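Local coordinates for protein CrmK (PDB 5I1V) that is a flavoenzyme oxidase with covalently bound FAD that takes part in recycling a shunt product during caerulomycin biosynthesis, at residues R4-V9 against T40-E45; A282-P285 against D290-E293; Y360-R365 against Y425-S430. All blocks are in the same frame, centred on the assembly; numbering follows the deposited sequence.

Contact 1. Residues R4-V9 against T40-E45; sequences RAAVTV and TAQVVE
Gln42 swings its CG beside its own backbone N (chi1 -74°) and then runs fully extended, which carries its amide straight from helix 40-52 to the backbone of Arg4 and Ala6. This is a side-chain-to-backbone hydrogen bond from the first turn of the helix, on the surface of the chain, where the N-terminal segment meets helix 40-52 of the PCMH-type FAD-binding fold. Gln42 NE2 donates to Arg4 O at 2.9 Å in a nearly straight bond (N-H...O 170°). The carbonyl oxygen lies in the plane of the Gln42 amide, while the donor is tilted moderately from the plane of the carbonyl.

The other branch of the amide has its own partner: Gln42 OE1 accepts from the backbone N of Tyr38, just ahead of the helix. Gripped at both ends, the amide is fixed in rotation, and the identity of its O and N is settled by the two bonds.

Ala6 points its CB toward the helix, beside the oxygen end of the Gln42 amide. Beyond it the chain enters strand 7-9, the outer strand of a mixed sheet, and pairs with strand 33-36 through backbone bonds of Val7 with Leu36 and Val9 with Phe34. Arg4, whose carbonyl Gln42 takes, sends its guanidinium away to the second subunit, with a salt bridge to Glu213 and a hydrogen bond to Asn114 O there. Across the contact, Ala6 CB rests 3.7 Å from Gln42 OE1.

Contact 2. Residues A282-P285 against D290-E293; sequences AQIP and DAEE
The strand 282-285 and the first turn of the helix beginning at Ala291 come closest at Ile284 and Ala291, with 6.5 Å between their CA atoms and no hydrogen bond between the two segments. Asp290 precedes the helix, and its side chain makes no capping bond.

Ala291 aims its methyl at the strand, and its CB stands 3.2 Å from Pro285 O, a close contact of a carbonyl oxygen with a methyl group. Pro285 directs its CB away from the helix, so its carbonyl makes the contact. Ile284 supplies the side chain from the strand. Its CG1 branch is anti to the backbone N (chi1 -169°) and continues extended to CD1, which reaches alongside the helix backbone, 4.1 Å from Ala291 CA. The shorter branch also faces the helix: CG2 is 4.3 Å from Ala291 CB and 3.8 Å from Ala291 O. Both branches of the isoleucine lie against the same residue from the strand side, in van der Waals contact.

All three touching residues are buried. The contact belongs to a strand-to-helix (beta-alpha) connection through a four-residue link, in which the chain leaves a strand of the large antiparallel sheet and returns as a helix lying against one of its faces. Strand 277-285 runs between strands 222-231 and 265-271, bonded through Ile284 to His224 and through Gln283 to Tyr265. Further along helix 291-303, Arg294 and Met295 continue the cover over Ile284, and Met295 and Phe298 that over Ala282.

Contact 3. Residues Y360-R365 against Y425-S430; sequences YRHLSR and YRDIHS
His362 and Asp427 meet between two helices, their side chains crossing at about a right angle. The ring and carboxylate planes stand 47° apart. His362 NE2 donates to Asp427 OD2 at 2.5 Å, a very short bond with an N-H...O angle of 152°. The oxygen sits near the ring plane, at the edge of the imidazole, whereas the nitrogen reaches OD2 on its anti side, 29° out of the carboxylate plane. On both residues CG lies anti to the carbonyl carbon, beside the backbone N, which directs the two groups into the gap between the helices.

This His-carboxylate hydrogen bond joins helix 353-364 near its C-terminal end to the last turn of helix 414-428, away from the FAD site. The same pair of helices is tied again by His362 O, which accepts from Trp420 NE1, and by Ile428 O, which accepts from Gln355 NE2.

Asp427 uses its second oxygen within its own segment: Arg426 NE forms a salt bridge with OD1 at 3.2 Å, on the syn side but well out of the carboxylate plane. The carboxylate is thereby held from two directions, and the neighbouring positive charge would be expected to favour its ionised form. Arg361, bent at chi2 and chi3, places its guanidinium beside one face of the His362 ring, NE offset toward the rim, with His362 CE1 4.0 Å from the guanidinium plane. Arg361 NH2 is 4.0 Å from Asp427 OD2, which lies well out of the guanidinium plane and attracts it by charge alone.

From the N terminus, contact 1 comes first: it closes a loop of 30 residues that includes helix 15-19 and strand 33-36, and ties the start of the chain to helix 40-52 in the FAD-binding part. Contact 2 closes a turn of four residues between strand 277-285 and helix 291-303. Contact 3 spans 59 residues, including strands 374-379 and 400-408, and joins helices 353-364 and 414-428. The three loops follow in series; none nests in or crosses another. Contact 1 lies across the chain's centre from the other two, at about 49 and 48 Å between centres, while contacts 2 and 3, both among elements of the eight-stranded sheet and its helices, have centres about 33 Å apart.

Contact 1. Residues R4-V9 against T40-E45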
loop_
_atom_site.group_PDB
_atom_site.type_symbol
_atom_site.label_atom_id
_atom_site.label_comp_id
_atom_site.label_asym_id
_atom_site.label_seq_id
_atom_site.Cartn_x
_atom_site.Cartn_y
_atom_site.Cartn_z
ATOM N N ARG A 4 -7.794 25.009 8.849
ATOM C CA ARG A 4 -7.503 25.363 7.473
ATOM C C ARG A 4 -8.815 25.389 6.634
ATOM O O ARG A 4 -9.685 24.524 6.784
ATOM C CB ARG A 4 -6.569 24.282 6.923
ATOM C CG ARG A 4 -6.286 24.376 5.428
ATOM C CD ARG A 4 -5.062 23.566 5.030
ATOM N NE ARG A 4 -4.367 24.277 3.952
ATOM C CZ ARG A 4 -4.251 23.823 2.715
ATOM N NH1 ARG A 4 -3.632 24.536 1.788
ATOM N NH2 ARG A 4 -4.741 22.650 2.411
ATOM N N ALA A 5 -8.934 26.373 5.760
ATOM C CA ALA A 5 -10.079 26.483 4.891
ATOM C C ALA A 5 -10.071 25.341 3.866
ATOM O O ALA A 5 -9.017 24.867 3.439
ATOM C CB ALA A 5 -10.073 27.828 4.187
ATOM N N ALA A 6 -11.254 24.894 3.477
ATOM C CA ALA A 6 -11.376 23.839 2.496
ATOM C C ALA A 6 -10.603 24.204 1.246
ATOM O O ALA A 6 -10.575 25.364 0.853
ATOM C CB ALA A 6 -12.860 23.614 2.149
ATOM N N VAL A 7 -10.002 23.221 0.598
ATOM C CA VAL A 7 -9.330 23.462 -0.699
ATOM C C VAL A 7 -10.274 23.374 -1.878
ATOM O O VAL A 7 -11.151 22.523 -1.906
ATOM C CB VAL A 7 -8.147 22.490 -0.852
ATOM C CG1 VAL A 7 -7.476 22.749 -2.167
ATOM C CG2 VAL A 7 -7.162 22.741 0.289
ATOM N N THR A 8 -10.128 24.281 -2.852
ATOM C CA THR A 8 -10.879 24.228 -4.062
ATOM C C THR A 8 -9.886 24.016 -5.189
ATOM O O THR A 8 -8.913 24.742 -5.302
ATOM C CB THR A 8 -11.705 25.504 -4.300
ATOM O OG1 THR A 8 -12.701 25.616 -3.280
ATOM C CG2 THR A 8 -12.398 25.456 -5.645
ATOM N N VAL A 9 -10.113 23.005 -5.987
ATOM C CA VAL A 9 -9.237 22.689 -7.102
ATOM C C VAL A 9 -9.981 22.771 -8.440
ATOM O O VAL A 9 -10.812 21.905 -8.746
ATOM C CB VAL A 9 -8.606 21.298 -6.918
ATOM C CG1 VAL A 9 -7.722 20.953 -8.100
ATOM C CG2 VAL A 9 -7.794 21.235 -5.618
ATOM N N THR A 40 -16.789 18.561 9.204
ATOM C CA THR A 40 -18.212 18.490 8.914
ATOM C C THR A 40 -18.788 19.841 8.463
ATOM O O THR A 40 -19.573 19.865 7.536
ATOM C CB THR A 40 -18.970 17.974 10.133
ATOM O OG1 THR A 40 -18.461 16.674 10.443
ATOM C CG2 THR A 40 -20.440 17.895 9.811
ATOM N N ALA A 41 -18.427 20.944 9.125
ATOM C CA ALA A 41 -18.954 22.285 8.767
ATOM C C ALA A 41 -18.577 22.681 7.312
ATOM O O ALA A 41 -19.335 23.320 6.587
ATOM C CB ALA A 41 -18.423 23.336 9.732
ATOM N N GLN A 42 -17.397 22.273 6.881
ATOM C CA GLN A 42 -16.971 22.567 5.526
ATOM C C GLN A 42 -17.706 21.662 4.470
ATOM O O GLN A 42 -17.913 22.047 3.302
ATOM C CB GLN A 42 -15.459 22.461 5.466
ATOM C CG GLN A 42 -14.760 23.617 6.120
ATOM C CD GLN A 42 -13.252 23.444 6.139
ATOM O OE1 GLN A 42 -12.719 22.448 5.641
ATOM N NE2 GLN A 42 -12.560 24.401 6.720
ATOM N N VAL A 43 -18.088 20.465 4.881
ATOM C CA VAL A 43 -18.892 19.587 4.037
ATOM C C VAL A 43 -20.300 20.224 3.864
ATOM O O VAL A 43 -20.815 20.369 2.726
ATOM C CB VAL A 43 -18.963 18.182 4.612
ATOM C CG1 VAL A 43 -19.938 17.338 3.801
ATOM C CG2 VAL A 43 -17.578 17.562 4.669
ATOM N N VAL A 44 -20.891 20.677 4.976
ATOM C CA VAL A 44 -22.174 21.365 4.951
ATOM C C VAL A 44 -22.097 22.562 3.999
ATOM O O VAL A 44 -23.029 22.804 3.200
ATOM C CB VAL A 44 -22.598 21.844 6.353
ATOM C CG1 VAL A 44 -23.730 22.857 6.285
ATOM C CG2 VAL A 44 -23.004 20.653 7.201
ATOM N N GLU A 45 -21.026 23.297 4.073
ATOM C CA GLU A 45 -20.867 24.457 3.210
ATOM C C GLU A 45 -20.745 24.076 1.751
ATOM O O GLU A 45 -21.376 24.694 0.899
ATOM C CB GLU A 45 -19.661 25.271 3.647
ATOM C CG GLU A 45 -19.591 26.669 3.085
ATOM C CD GLU A 45 -18.288 27.374 3.481
ATOM O OE1 GLU A 45 -17.752 27.133 4.610
ATOM O OE2 GLU A 45 -17.785 28.148 2.640
#

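Contact 2. Residues A282-P285 against D290-E293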
loop_
_atom_site.group_PDB
_atom_site.type_symbol
_atom_site.label_atom_id
_atom_site.label_comp_id
_atom_site.label_asym_id
_atom_site.label_seq_id
_atom_site.Cartn_x
_atom_site.Cartn_y
_atom_site.Cartn_z
ATOM N N ALA A 282 -6.127 -20.027 1.567
ATOM C CA ALA A 282 -6.940 -20.447 2.677
ATOM C C ALA A 282 -6.230 -20.182 3.979
ATOM O O ALA A 282 -4.972 -20.157 4.036
ATOM C CB ALA A 282 -7.311 -21.904 2.550
ATOM N N GLN A 283 -7.034 -19.924 5.014
ATOM C CA GLN A 283 -6.525 -19.601 6.315
ATOM C C GLN A 283 -7.462 -20.120 7.355
ATOM O O GLN A 283 -8.639 -20.204 7.126
ATOM C CB GLN A 283 -6.319 -18.064 6.486
ATOM C CG GLN A 283 -7.600 -17.257 6.404
ATOM C CD GLN A 283 -7.460 -15.741 6.425
ATOM O OE1 GLN A 283 -6.771 -15.156 5.639
ATOM N NE2 GLN A 283 -8.175 -15.105 7.321
ATOM N N ILE A 284 -6.920 -20.471 8.512
ATOM C CA ILE A 284 -7.685 -20.967 9.642
ATOM C C ILE A 284 -6.938 -20.574 10.896
ATOM O O ILE A 284 -5.727 -20.680 10.951
ATOM C CB ILE A 284 -7.887 -22.498 9.588
ATOM C CG1 ILE A 284 -8.919 -22.968 10.620
ATOM C CG2 ILE A 284 -6.560 -23.225 9.676
ATOM C CD1 ILE A 284 -9.282 -24.460 10.550
ATOM N N PRO A 285 -7.650 -20.062 11.893
ATOM C CA PRO A 285 -6.897 -19.716 13.092
ATOM C C PRO A 285 -6.179 -20.908 13.747
ATOM O O PRO A 285 -6.681 -22.032 13.745
ATOM C CB PRO A 285 -7.967 -19.169 14.035
ATOM C CG PRO A 285 -9.121 -18.784 13.152
ATOM C CD PRO A 285 -9.082 -19.789 12.029
ATOM N N ASP A 290 -7.774 -28.758 16.297
ATOM C CA ASP A 290 -7.185 -29.551 15.208
ATOM C C ASP A 290 -6.991 -28.752 13.905
ATOM O O ASP A 290 -7.132 -29.291 12.795
ATOM C CB ASP A 290 -8.031 -30.797 14.925
ATOM C CG ASP A 290 -8.278 -31.619 16.183
ATOM O OD1 ASP A 290 -7.288 -32.120 16.780
ATOM O OD2 ASP A 290 -9.458 -31.731 16.580
ATOM N N ALA A 291 -6.639 -27.483 14.062
ATOM C CA ALA A 291 -6.670 -26.513 12.966
ATOM C C ALA A 291 -5.836 -26.943 11.786
ATOM O O ALA A 291 -6.291 -26.885 10.631
ATOM C CB ALA A 291 -6.176 -25.175 13.458
ATOM N N GLU A 292 -4.613 -27.353 12.086
ATOM C CA GLU A 292 -3.650 -27.756 11.075
ATOM C C GLU A 292 -4.161 -28.953 10.258
ATOM O O GLU A 292 -4.057 -28.972 9.037
ATOM C CB GLU A 292 -2.340 -28.093 11.778
ATOM C CG GLU A 292 -1.141 -28.096 10.879
ATOM C CD GLU A 292 0.166 -27.968 11.649
ATOM O OE1 GLU A 292 0.178 -28.037 12.911
ATOM O OE2 GLU A 292 1.195 -27.795 10.981
ATOM N N GLU A 293 -4.741 -29.932 10.948
ATOM C CA GLU A 293 -5.353 -31.095 10.310
ATOM C C GLU A 293 -6.577 -30.750 9.516
ATOM O O GLU A 293 -6.835 -31.368 8.465
ATOM C CB GLU A 293 -5.770 -32.152 11.341
ATOM C CG GLU A 293 -4.758 -33.271 11.534
ATOM C CD GLU A 293 -5.374 -34.528 12.135
ATOM O OE1 GLU A 293 -5.326 -35.594 11.470
ATOM O OE2 GLU A 293 -5.912 -34.456 13.266
#

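Contact 3. Residues Y360-R365 against Y425-S430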
loop_
_atom_site.group_PDB
_atom_site.type_symbol
_atom_site.label_atom_id
_atom_site.label_comp_id
_atom_site.label_asym_id
_atom_site.label_seq_id
_atom_site.Cartn_x
_atom_site.Cartn_y
_atom_site.Cartn_z
ATOM N N TYR A 360 -15.508 -22.755 -18.033
ATOM C CA TYR A 360 -14.266 -23.291 -18.640
ATOM C C TYR A 360 -14.056 -22.770 -20.056
ATOM O O TYR A 360 -12.949 -22.365 -20.428
ATOM C CB TYR A 360 -14.225 -24.804 -18.602
ATOM C CG TYR A 360 -12.866 -25.358 -18.970
ATOM C CD1 TYR A 360 -11.817 -25.353 -18.059
ATOM C CD2 TYR A 360 -12.626 -25.878 -20.244
ATOM C CE1 TYR A 360 -10.564 -25.877 -18.400
ATOM C CE2 TYR A 360 -11.379 -26.376 -20.603
ATOM C CZ TYR A 360 -10.360 -26.390 -19.689
ATOM O OH TYR A 360 -9.124 -26.900 -20.083
ATOM N N ARG A 361 -15.128 -22.734 -20.825
ATOM C CA ARG A 361 -15.049 -22.335 -22.229
ATOM C C ARG A 361 -14.500 -20.923 -22.416
ATOM O O ARG A 361 -13.647 -20.686 -23.268
ATOM C CB ARG A 361 -16.437 -22.419 -22.873
ATOM C CG ARG A 361 -16.423 -22.319 -24.393
ATOM C CD ARG A 361 -16.612 -20.894 -24.906
ATOM N NE ARG A 361 -18.017 -20.635 -25.231
ATOM C CZ ARG A 361 -18.442 -19.859 -26.224
ATOM N NH1 ARG A 361 -17.582 -19.232 -27.030
ATOM N NH2 ARG A 361 -19.748 -19.720 -26.420
ATOM N N HIS A 362 -15.008 -19.980 -21.619
ATOM C CA HIS A 362 -14.509 -18.606 -21.633
ATOM C C HIS A 362 -13.153 -18.468 -20.937
ATOM O O HIS A 362 -12.307 -17.683 -21.362
ATOM C CB HIS A 362 -15.551 -17.687 -20.992
ATOM C CG HIS A 362 -16.822 -17.602 -21.764
ATOM N ND1 HIS A 362 -16.949 -16.832 -22.906
ATOM C CD2 HIS A 362 -18.012 -18.226 -21.601
ATOM C CE1 HIS A 362 -18.170 -16.973 -23.397
ATOM N NE2 HIS A 362 -18.835 -17.812 -22.624
ATOM N N LEU A 363 -12.925 -19.216 -19.857
ATOM C CA LEU A 363 -11.602 -19.201 -19.181
ATOM C C LEU A 363 -10.454 -19.861 -19.959
ATOM O O LEU A 363 -9.305 -19.477 -19.761
ATOM C CB LEU A 363 -11.692 -19.838 -17.793
ATOM C CG LEU A 363 -12.602 -19.109 -16.787
ATOM C CD1 LEU A 363 -12.884 -20.032 -15.607
ATOM C CD2 LEU A 363 -11.962 -17.802 -16.323
ATOM N N SER A 364 -10.729 -20.849 -20.826
ATOM C CA SER A 364 -9.637 -21.349 -21.702
ATOM C C SER A 364 -9.579 -20.750 -23.119
ATOM O O SER A 364 -8.602 -20.983 -23.835
ATOM C CB SER A 364 -9.677 -22.874 -21.833
ATOM O OG SER A 364 -10.925 -23.274 -22.296
ATOM N N ARG A 365 -10.614 -20.013 -23.528
ATOM C CA ARG A 365 -10.686 -19.395 -24.864
ATOM C C ARG A 365 -9.291 -18.866 -25.244
ATOM O O ARG A 365 -8.770 -17.953 -24.600
ATOM C CB ARG A 365 -11.717 -18.235 -24.855
ATOM C CG ARG A 365 -12.676 -18.209 -26.043
ATOM C CD ARG A 365 -13.876 -17.281 -25.805
ATOM N NE ARG A 365 -13.535 -15.856 -25.873
ATOM C CZ ARG A 365 -14.386 -14.848 -25.635
ATOM N NH1 ARG A 365 -15.655 -15.086 -25.312
ATOM N NH2 ARG A 365 -13.974 -13.583 -25.726
ATOM N N TYR A 425 -20.251 -13.973 -17.937
ATOM C CA TYR A 425 -21.248 -13.816 -16.892
ATOM C C TYR A 425 -22.620 -14.130 -17.453
ATOM O O TYR A 425 -23.432 -14.755 -16.776
ATOM C CB TYR A 425 -21.195 -12.380 -16.384
ATOM C CG TYR A 425 -22.038 -11.992 -15.217
ATOM C CD1 TYR A 425 -21.522 -12.051 -13.915
ATOM C CD2 TYR A 425 -23.294 -11.434 -15.403
ATOM C CE1 TYR A 425 -22.284 -11.608 -12.828
ATOM C CE2 TYR A 425 -24.045 -10.999 -14.328
ATOM C CZ TYR A 425 -23.523 -11.088 -13.047
ATOM O OH TYR A 425 -24.291 -10.603 -12.031
ATOM N N ARG A 426 -22.886 -13.710 -18.682
ATOM C CA ARG A 426 -24.186 -13.992 -19.275
ATOM C C ARG A 426 -24.362 -15.493 -19.470
ATOM O O ARG A 426 -25.398 -16.029 -19.148
ATOM C CB ARG A 426 -24.402 -13.302 -20.617
ATOM C CG ARG A 426 -25.736 -13.725 -21.244
ATOM C CD ARG A 426 -25.787 -13.475 -22.734
ATOM N NE ARG A 426 -24.651 -14.049 -23.443
ATOM C CZ ARG A 426 -24.187 -13.589 -24.609
ATOM N NH1 ARG A 426 -24.771 -12.544 -25.220
ATOM N NH2 ARG A 426 -23.127 -14.172 -25.170
ATOM N N ASP A 427 -23.339 -16.153 -19.977
ATOM C CA ASP A 427 -23.438 -17.591 -20.250
ATOM C C ASP A 427 -23.585 -18.391 -18.973
ATOM O O ASP A 427 -24.458 -19.263 -18.886
ATOM C CB ASP A 427 -22.232 -18.051 -21.047
ATOM C CG ASP A 427 -22.270 -17.569 -22.501
ATOM O OD1 ASP A 427 -23.277 -16.947 -22.935
ATOM O OD2 ASP A 427 -21.277 -17.833 -23.216
ATOM N N ILE A 428 -22.782 -18.050 -17.954
ATOM C CA ILE A 428 -22.918 -18.710 -16.663
ATOM C C ILE A 428 -24.366 -18.547 -16.171
ATOM O O ILE A 428 -24.924 -19.499 -15.611
ATOM C CB ILE A 428 -21.838 -18.266 -15.649
ATOM C CG1 ILE A 428 -20.523 -18.929 -15.997
ATOM C CG2 ILE A 428 -22.213 -18.641 -14.219
ATOM C CD1 ILE A 428 -19.331 -18.367 -15.261
ATOM N N HIS A 429 -25.008 -17.403 -16.429
ATOM C CA HIS A 429 -26.375 -17.191 -15.941
ATOM C C HIS A 429 -27.478 -17.322 -17.007
ATOM O O HIS A 429 -28.533 -16.725 -16.846
ATOM C CB HIS A 429 -26.504 -15.814 -15.242
ATOM C CG HIS A 429 -25.585 -15.659 -14.076
ATOM N ND1 HIS A 429 -24.335 -15.099 -14.188
ATOM C CD2 HIS A 429 -25.704 -16.062 -12.787
ATOM C CE1 HIS A 429 -23.742 -15.116 -13.009
ATOM N NE2 HIS A 429 -24.537 -15.729 -12.150
ATOM N N SER A 430 -27.244 -18.088 -18.071
ATOM C CA SER A 430 -28.187 -18.115 -19.204
ATOM C C SER A 430 -29.562 -18.698 -18.852
ATOM O O SER A 430 -30.557 -18.370 -19.503
ATOM C CB SER A 430 -27.595 -18.834 -20.426
ATOM O OG SER A 430 -27.262 -20.162 -20.119
#